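Local coordinates for lasso peptide isopeptidase AtxE2 (Asticcacaulis excentricus, PDB 5TXE), which hydrolyses the isopeptide bond of the lasso peptides astexin-2 and astexin-3, recognising their knotted shape and converting them to linear peptides, at residues Val38-Leu43 with Ile454-Thr459; Gln148-Val153 with Ala170-Asp175. The protein carries 1 engineered substitution. All blocks are in the same frame, centred on the assembly; numbering follows the deposited sequence.

Contact 1: residues Val38-Leu43 with Ile454-Thr459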
ATOM      1  N   VAL A  38      -8.032 -11.237 -19.632  1.00 35.63           N
ATOM      2  CA  VAL A  38      -6.980 -10.725 -18.770  1.00 31.28           C
ATOM      3  C   VAL A  38      -6.382 -11.862 -17.988  1.00 31.47           C
ATOM      4  O   VAL A  38      -7.056 -12.473 -17.123  1.00 34.38           O
ATOM      5  CB  VAL A  38      -7.510  -9.702 -17.795  1.00 37.04           C
ATOM      6  CG1 VAL A  38      -6.390  -9.194 -16.897  1.00 38.84           C
ATOM      7  CG2 VAL A  38      -8.087  -8.529 -18.558  1.00 41.95           C
ATOM      8  N   THR A  39      -5.137 -12.185 -18.339  1.00 32.18           N
ATOM      9  CA  THR A  39      -4.399 -13.299 -17.738  1.00 31.70           C
ATOM     10  C   THR A  39      -3.359 -12.801 -16.745  1.00 30.22           C
ATOM     11  O   THR A  39      -3.113 -11.589 -16.637  1.00 28.83           O
ATOM     12  CB  THR A  39      -3.669 -14.079 -18.803  1.00 33.25           C
ATOM     13  OG1 THR A  39      -2.749 -13.206 -19.424  1.00 29.25           O
ATOM     14  CG2 THR A  39      -4.662 -14.635 -19.851  1.00 37.67           C
ATOM     15  N   PRO A  40      -2.762 -13.723 -15.976  1.00 27.12           N
ATOM     16  CA  PRO A  40      -1.684 -13.242 -15.088  1.00 28.92           C
ATOM     17  C   PRO A  40      -0.539 -12.538 -15.829  1.00 25.51           C
ATOM     18  O   PRO A  40      -0.009 -11.587 -15.331  1.00 23.17           O
ATOM     19  CB  PRO A  40      -1.173 -14.522 -14.443  1.00 27.10           C
ATOM     20  CG  PRO A  40      -2.360 -15.441 -14.478  1.00 27.31           C
ATOM     21  CD  PRO A  40      -2.987 -15.166 -15.808  1.00 29.01           C
ATOM     22  N   GLU A  41      -0.227 -12.987 -17.035  1.00 28.74           N
ATOM     23  CA  GLU A  41       0.803 -12.372 -17.923  1.00 30.87           C
ATOM     24  C   GLU A  41       0.439 -10.929 -18.285  1.00 28.41           C
ATOM     25  O   GLU A  41       1.293 -10.068 -18.317  1.00 28.71           O
ATOM     26  CB  GLU A  41       1.054 -13.261 -19.189  1.00 33.92           C
ATOM     27  CG  GLU A  41       1.858 -14.586 -18.937  1.00 39.10           C
ATOM     28  CD  GLU A  41       1.076 -15.705 -18.171  1.00 54.58           C
ATOM     29  OE1 GLU A  41      -0.216 -15.730 -18.187  1.00 55.20           O
ATOM     30  OE2 GLU A  41       1.748 -16.582 -17.506  1.00 58.64           O
ATOM     31  N   VAL A  42      -0.846 -10.665 -18.502  1.00 28.01           N
ATOM     32  CA  VAL A  42      -1.301  -9.319 -18.799  1.00 27.05           C
ATOM     33  C   VAL A  42      -1.243  -8.461 -17.533  1.00 25.34           C
ATOM     34  O   VAL A  42      -0.724  -7.358 -17.554  1.00 23.93           O
ATOM     35  CB  VAL A  42      -2.739  -9.328 -19.404  1.00 30.94           C
ATOM     36  CG1 VAL A  42      -3.246  -7.909 -19.673  1.00 31.56           C
ATOM     37  CG2 VAL A  42      -2.747 -10.120 -20.711  1.00 34.27           C
ATOM     38  N   LEU A  43      -1.752  -8.995 -16.421  1.00 23.63           N
ATOM     39  CA  LEU A  43      -1.854  -8.224 -15.184  1.00 22.99           C
ATOM     40  C   LEU A  43      -0.490  -7.791 -14.656  1.00 25.06           C
ATOM     41  O   LEU A  43      -0.285  -6.644 -14.265  1.00 22.07           O
ATOM     42  CB  LEU A  43      -2.568  -9.053 -14.128  1.00 23.83           C
ATOM     43  CG  LEU A  43      -2.750  -8.410 -12.767  1.00 24.62           C
ATOM     44  CD1 LEU A  43      -3.607  -7.153 -12.919  1.00 25.24           C
ATOM     45  CD2 LEU A  43      -3.390  -9.378 -11.771  1.00 23.54           C
ATOM     46  N   ILE A 454      -6.979 -10.624  -9.198  1.00 22.80           N
ATOM     47  CA  ILE A 454      -8.421 -10.625  -9.067  1.00 23.25           C
ATOM     48  C   ILE A 454      -9.061 -10.909 -10.407  1.00 24.76           C
ATOM     49  O   ILE A 454      -9.852 -11.836 -10.541  1.00 27.44           O
ATOM     50  CB  ILE A 454      -8.875  -9.272  -8.495  1.00 25.63           C
ATOM     51  CG1 ILE A 454      -8.540  -9.255  -7.028  1.00 22.76           C
ATOM     52  CG2 ILE A 454     -10.392  -9.077  -8.686  1.00 24.65           C
ATOM     53  CD1 ILE A 454      -8.584  -7.884  -6.435  1.00 25.42           C
ATOM     54  N   LEU A 455      -8.675 -10.158 -11.418  1.00 23.77           N
ATOM     55  CA  LEU A 455      -9.310 -10.341 -12.709  1.00 26.49           C
ATOM     56  C   LEU A 455      -8.955 -11.683 -13.310  1.00 27.39           C
ATOM     57  O   LEU A 455      -9.835 -12.371 -13.776  1.00 26.80           O
ATOM     58  CB  LEU A 455      -8.987  -9.142 -13.644  1.00 32.32           C
ATOM     59  CG  LEU A 455      -9.372  -7.730 -13.092  1.00 34.99           C
ATOM     60  CD1 LEU A 455      -9.005  -6.603 -14.083  1.00 33.31           C
ATOM     61  CD2 LEU A 455     -10.862  -7.672 -12.802  1.00 32.65           C
ATOM     62  N   PRO A 456      -7.649 -12.090 -13.285  1.00 27.17           N
ATOM     63  CA  PRO A 456      -7.354 -13.431 -13.728  1.00 26.28           C
ATOM     64  C   PRO A 456      -8.093 -14.537 -12.993  1.00 28.58           C
ATOM     65  O   PRO A 456      -8.476 -15.520 -13.610  1.00 27.55           O
ATOM     66  CB  PRO A 456      -5.857 -13.527 -13.538  1.00 30.84           C
ATOM     67  CG  PRO A 456      -5.367 -12.118 -13.653  1.00 28.52           C
ATOM     68  CD  PRO A 456      -6.422 -11.334 -12.972  1.00 28.16           C
ATOM     69  N   LEU A 457      -8.352 -14.389 -11.691  1.00 28.72           N
ATOM     70  CA  LEU A 457      -9.156 -15.399 -10.997  1.00 28.43           C
ATOM     71  C   LEU A 457     -10.599 -15.464 -11.575  1.00 30.68           C
ATOM     72  O   LEU A 457     -11.169 -16.554 -11.786  1.00 30.41           O
ATOM     73  CB  LEU A 457      -9.239 -15.108  -9.500  1.00 28.03           C
ATOM     74  CG  LEU A 457      -8.066 -15.608  -8.659  1.00 29.15           C
ATOM     75  CD1 LEU A 457      -8.004 -15.009  -7.263  1.00 27.28           C
ATOM     76  CD2 LEU A 457      -8.093 -17.099  -8.566  1.00 29.44           C
ATOM     77  N   ALA A 458     -11.198 -14.302 -11.804  1.00 30.31           N
ATOM     78  CA  ALA A 458     -12.507 -14.282 -12.428  1.00 33.96           C
ATOM     79  C   ALA A 458     -12.445 -14.902 -13.843  1.00 32.00           C
ATOM     80  O   ALA A 458     -13.285 -15.689 -14.193  1.00 34.46           O
ATOM     81  CB  ALA A 458     -13.032 -12.883 -12.501  1.00 31.01           C
ATOM     82  N   THR A 459     -11.440 -14.553 -14.617  1.00 31.29           N
ATOM     83  CA  THR A 459     -11.266 -15.132 -15.911  1.00 33.27           C
ATOM     84  C   THR A 459     -11.200 -16.652 -15.826  1.00 35.58           C
ATOM     85  O   THR A 459     -11.661 -17.348 -16.711  1.00 39.40           O
ATOM     86  CB  THR A 459     -10.040 -14.553 -16.589  1.00 35.74           C
ATOM     87  OG1 THR A 459     -10.253 -13.144 -16.830  1.00 36.01           O
ATOM     88  CG2 THR A 459      -9.745 -15.270 -17.867  1.00 42.92           C
TER
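V38 lies against L455 and P456 where the start of the modelled chain packs on the α/β-hydrolase domain, against helix 454-459, the helix of the β-α-β crossover between the parallel strands 431-436 and 463-467. The site illustrates how two short helices can be joined by proline rings and aliphatic branches, with no hydrogen bond running across. V38 makes two kinds of contact. Its CG1, held anti to the backbone N (chi1 179°), points to L455, where CG1 comes within 4.2 Å of L455 CB. Its carbonyl O faces P456 and T459 and receives a CA-H...O contact from P456, 3.5 Å from V38 O to P456 CA. T39 follows as the N-cap of helix 40-44. Its own side chain is turned back to that helix, and V42 N gives T39 OG1 a weak capping bond, while T39 C rests on P456 CG at 3.7 Å. P40 opens the helix with a ring that slides past the P456 ring in the opposite direction, bringing P40 CD to 4.0 Å from P456 CB; P40 also touches L647 and N651 of helix 643-662. One turn on, L43 reaches P456 at about a right angle. With CG anti to the backbone N (chi1 179°), the branch extends toward P456, and L43 CD2 stops 3.8 Å from P456 CD. The P456 ring thus abuts the V38-P40 backbone with CB and CG and the L43 branch with CD. At the last residue of helix 454-459, T459 OG1 is only 3.3 Å from V38 O, yet it gives its hydrogen bond to its own helix: T459 OG1 meets L455 O at 3.2 Å from above the carbonyl plane, on an oxygen that also accepts from T459 N.

Contact 2: residues Gln148-Val153 with Ala170-Asp175; sequences QGRVRV and AYDIED
R150 bends over the loop that carries A170, Y171 and D172, at a seam between neighbouring β-propeller blades: strand 150-157 belongs to one, and 173-178 is the first strand, at one edge, of the next. From CB, with chi1 at 178°, CG swings over one face of the R152 guanidinium, itself bound by D147 and E168. The chain bends at chi2 and chi3, bringing R150 CD to 3.5 Å from D172 OD1 and near Y171 O. R150 NE forms a long salt bridge of 3.9 Å with D172 OD1, which lies at the guanidinium edge. R150 CZ sits 3.8 Å from A170 O, which lies over one face. At the tip, R150 NH2 is 3.9 Å from A170 O, while NH1 nears A170 CA and makes a long, weak ion pair with E168. Replacing R150 by an alanine would probably leave D172 without this nearby positive charge and A170 O without the flat group against it. D172 OD1 grips the backbone more firmly: V151 N donates to it at 3.0 Å, nearly straight, from above the carboxylate plane. I173 N returns a bond of 3.1 Å to V151 O, and a water joins V151 O and Y171 O. V153 CG2 packs on I173 CG2 at 3.7 Å. The strands cross at 51°, and the D172 carboxylate probably takes the place of a backbone acceptor for V151 N.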
ATOM      1  N   GLN A 148      23.270   0.395  -9.219  1.00 29.26           N
ATOM      2  CA  GLN A 148      24.293  -0.329  -8.442  1.00 35.78           C
ATOM      3  C   GLN A 148      24.132  -0.156  -6.941  1.00 33.75           C
ATOM      4  O   GLN A 148      25.116  -0.006  -6.198  1.00 33.13           O
ATOM      5  CB  GLN A 148      25.748   0.083  -8.778  1.00 41.10           C
ATOM      6  CG  GLN A 148      26.372  -0.630  -9.946  1.00 50.76           C
ATOM      7  CD  GLN A 148      25.796  -0.152 -11.230  1.00 57.05           C
ATOM      8  OE1 GLN A 148      25.741   1.062 -11.485  1.00 66.75           O
ATOM      9  NE2 GLN A 148      25.340  -1.093 -12.062  1.00 58.95           N
ATOM     10  N   GLY A 149      22.903  -0.212  -6.476  1.00 33.90           N
ATOM     11  CA  GLY A 149      22.692  -0.217  -5.042  1.00 32.23           C
ATOM     12  C   GLY A 149      22.796   1.160  -4.424  1.00 32.32           C
ATOM     13  O   GLY A 149      22.709   1.266  -3.239  1.00 31.53           O
ATOM     14  N   ARG A 150      22.998   2.224  -5.200  1.00 32.12           N
ATOM     15  CA  ARG A 150      23.256   3.550  -4.602  1.00 31.56           C
ATOM     16  C   ARG A 150      22.258   4.546  -5.149  1.00 27.28           C
ATOM     17  O   ARG A 150      22.056   4.647  -6.360  1.00 25.55           O
ATOM     18  CB  ARG A 150      24.718   4.007  -4.839  1.00 36.00           C
ATOM     19  CG  ARG A 150      25.121   5.411  -4.310  1.00 38.41           C
ATOM     20  CD  ARG A 150      25.217   5.558  -2.777  1.00 45.23           C
ATOM     21  NE  ARG A 150      25.996   4.474  -2.161  1.00 55.66           N
ATOM     22  CZ  ARG A 150      27.327   4.397  -2.207  1.00 67.00           C
ATOM     23  NH1 ARG A 150      28.053   5.342  -2.822  1.00 66.61           N
ATOM     24  NH2 ARG A 150      27.936   3.374  -1.644  1.00 67.82           N
ATOM     25  N   VAL A 151      21.624   5.309  -4.259  1.00 26.22           N
ATOM     26  CA  VAL A 151      20.697   6.370  -4.667  1.00 24.65           C
ATOM     27  C   VAL A 151      21.436   7.712  -4.897  1.00 26.21           C
ATOM     28  O   VAL A 151      22.067   8.289  -4.003  1.00 23.66           O
ATOM     29  CB  VAL A 151      19.643   6.604  -3.597  1.00 24.54           C
ATOM     30  CG1 VAL A 151      18.665   7.668  -4.055  1.00 26.88           C
ATOM     31  CG2 VAL A 151      18.894   5.297  -3.335  1.00 24.94           C
ATOM     32  N   ARG A 152      21.291   8.201  -6.096  1.00 26.84           N
ATOM     33  CA  ARG A 152      21.925   9.459  -6.509  1.00 29.43           C
ATOM     34  C   ARG A 152      20.836  10.453  -6.921  1.00 27.28           C
ATOM     35  O   ARG A 152      19.686  10.061  -7.160  1.00 28.93           O
ATOM     36  CB  ARG A 152      22.765   9.192  -7.736  1.00 26.65           C
ATOM     37  CG  ARG A 152      23.905   8.207  -7.505  1.00 29.73           C
ATOM     38  CD  ARG A 152      24.737   7.993  -8.788  1.00 27.97           C
ATOM     39  NE  ARG A 152      25.774   7.007  -8.546  1.00 27.93           N
ATOM     40  CZ  ARG A 152      25.574   5.693  -8.444  1.00 27.67           C
ATOM     41  NH1 ARG A 152      24.375   5.142  -8.563  1.00 27.14           N
ATOM     42  NH2 ARG A 152      26.593   4.936  -8.164  1.00 31.34           N
ATOM     43  N   VAL A 153      21.212  11.712  -7.070  1.00 27.44           N
ATOM     44  CA  VAL A 153      20.338  12.689  -7.722  1.00 28.38           C
ATOM     45  C   VAL A 153      20.692  12.743  -9.204  1.00 28.43           C
ATOM     46  O   VAL A 153      21.871  12.893  -9.570  1.00 25.53           O
ATOM     47  CB  VAL A 153      20.485  14.090  -7.128  1.00 29.43           C
ATOM     48  CG1 VAL A 153      19.578  15.026  -7.876  1.00 30.81           C
ATOM     49  CG2 VAL A 153      20.132  14.076  -5.652  1.00 31.37           C
ATOM     50  N   ALA A 170      28.943   8.893  -0.379  1.00 40.05           N
ATOM     51  CA  ALA A 170      29.074   7.614   0.359  1.00 40.90           C
ATOM     52  C   ALA A 170      27.750   7.076   0.942  1.00 42.81           C
ATOM     53  O   ALA A 170      27.651   5.904   1.296  1.00 44.97           O
ATOM     54  CB  ALA A 170      30.073   7.763   1.489  1.00 41.08           C
ATOM     55  N   TYR A 171      26.728   7.917   0.996  1.00 40.06           N
ATOM     56  CA  TYR A 171      25.433   7.533   1.536  1.00 36.29           C
ATOM     57  C   TYR A 171      24.403   7.737   0.462  1.00 32.63           C
ATOM     58  O   TYR A 171      24.634   8.511  -0.534  1.00 31.61           O
ATOM     59  CB  TYR A 171      25.135   8.357   2.782  1.00 34.77           C
ATOM     60  CG  TYR A 171      25.333   9.840   2.626  1.00 34.98           C
ATOM     61  CD1 TYR A 171      26.572  10.444   2.883  1.00 38.46           C
ATOM     62  CD2 TYR A 171      24.291  10.642   2.270  1.00 38.35           C
ATOM     63  CE1 TYR A 171      26.756  11.814   2.756  1.00 37.19           C
ATOM     64  CE2 TYR A 171      24.453  12.012   2.137  1.00 42.10           C
ATOM     65  CZ  TYR A 171      25.694  12.588   2.374  1.00 39.20           C
ATOM     66  OH  TYR A 171      25.828  13.932   2.266  1.00 36.90           O
ATOM     67  N   ASP A 172      23.280   7.037   0.609  1.00 26.29           N
ATOM     68  CA  ASP A 172      22.161   7.277  -0.291  1.00 28.31           C
ATOM     69  C   ASP A 172      21.603   8.699  -0.093  1.00 28.93           C
ATOM     70  O   ASP A 172      21.385   9.128   1.066  1.00 25.60           O
ATOM     71  CB  ASP A 172      20.998   6.302  -0.065  1.00 29.09           C
ATOM     72  CG  ASP A 172      21.332   4.866  -0.472  1.00 36.24           C
ATOM     73  OD1 ASP A 172      22.150   4.603  -1.428  1.00 31.28           O
ATOM     74  OD2 ASP A 172      20.698   4.008   0.164  1.00 36.48           O
ATOM     75  N   ILE A 173      21.299   9.385  -1.195  1.00 24.80           N
ATOM     76  CA  ILE A 173      20.682  10.683  -1.062  1.00 26.16           C
ATOM     77  C   ILE A 173      19.215  10.417  -0.747  1.00 27.01           C
ATOM     78  O   ILE A 173      18.583   9.590  -1.415  1.00 25.33           O
ATOM     79  CB  ILE A 173      20.738  11.484  -2.349  1.00 28.15           C
ATOM     80  CG1 ILE A 173      22.175  11.646  -2.870  1.00 27.95           C
ATOM     81  CG2 ILE A 173      20.081  12.851  -2.136  1.00 30.90           C
ATOM     82  CD1 ILE A 173      23.184  11.954  -1.791  1.00 29.30           C
ATOM     83  N   GLU A 174      18.653  11.176   0.190  1.00 28.56           N
ATOM     84  CA  GLU A 174      17.253  10.970   0.643  1.00 30.61           C
ATOM     85  C   GLU A 174      16.272  11.983   0.127  1.00 31.79           C
ATOM     86  O   GLU A 174      15.093  11.713   0.124  1.00 29.46           O
ATOM     87  CB  GLU A 174      17.188  10.905   2.177  1.00 32.88           C
ATOM     88  CG  GLU A 174      17.868   9.625   2.669  1.00 37.19           C
ATOM     89  CD  GLU A 174      18.031   9.497   4.176  1.00 38.60           C
ATOM     90  OE1 GLU A 174      17.365  10.252   4.945  1.00 53.78           O
ATOM     91  OE2 GLU A 174      18.822   8.612   4.602  1.00 36.57           O
ATOM     92  N   ASP A 175      16.755  13.160  -0.316  1.00 32.36           N
ATOM     93  CA  ASP A 175      15.874  14.188  -0.854  1.00 31.24           C
ATOM     94  C   ASP A 175      16.719  15.275  -1.517  1.00 29.16           C
ATOM     95  O   ASP A 175      17.908  15.397  -1.257  1.00 27.44           O
ATOM     96  CB  ASP A 175      15.056  14.858   0.270  1.00 30.53           C
ATOM     97  CG  ASP A 175      13.704  15.396  -0.210  1.00 31.25           C
ATOM     98  OD1 ASP A 175      13.368  15.396  -1.431  1.00 32.95           O
ATOM     99  OD2 ASP A 175      12.965  15.889   0.652  1.00 35.77           O
TER
HETATM  100  O   HOH W   1      24.529   8.796  -3.064  1.00 37.32           O

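From the N terminus, the chain first meets 38-43, which waits some 410 residues for its partner 454-459. Contact 1 therefore closes a very long loop, and that loop contains the whole β-propeller and the first three strands of the hydrolase sheet. Contact 2 falls within this span and closes a loop of only 16 residues, including the end of strand 150-157, the turn and strand 163-167; the two nest and do not cross. The centres of contact 1 and contact 2 are 36 Å apart, and the nearest atoms of contacts 1 and 2 about 25 Å apart. Contact 1 attaches the N-terminal segment to the hydrolase domain, whereas contact 2 fastens successive propeller blades to one another.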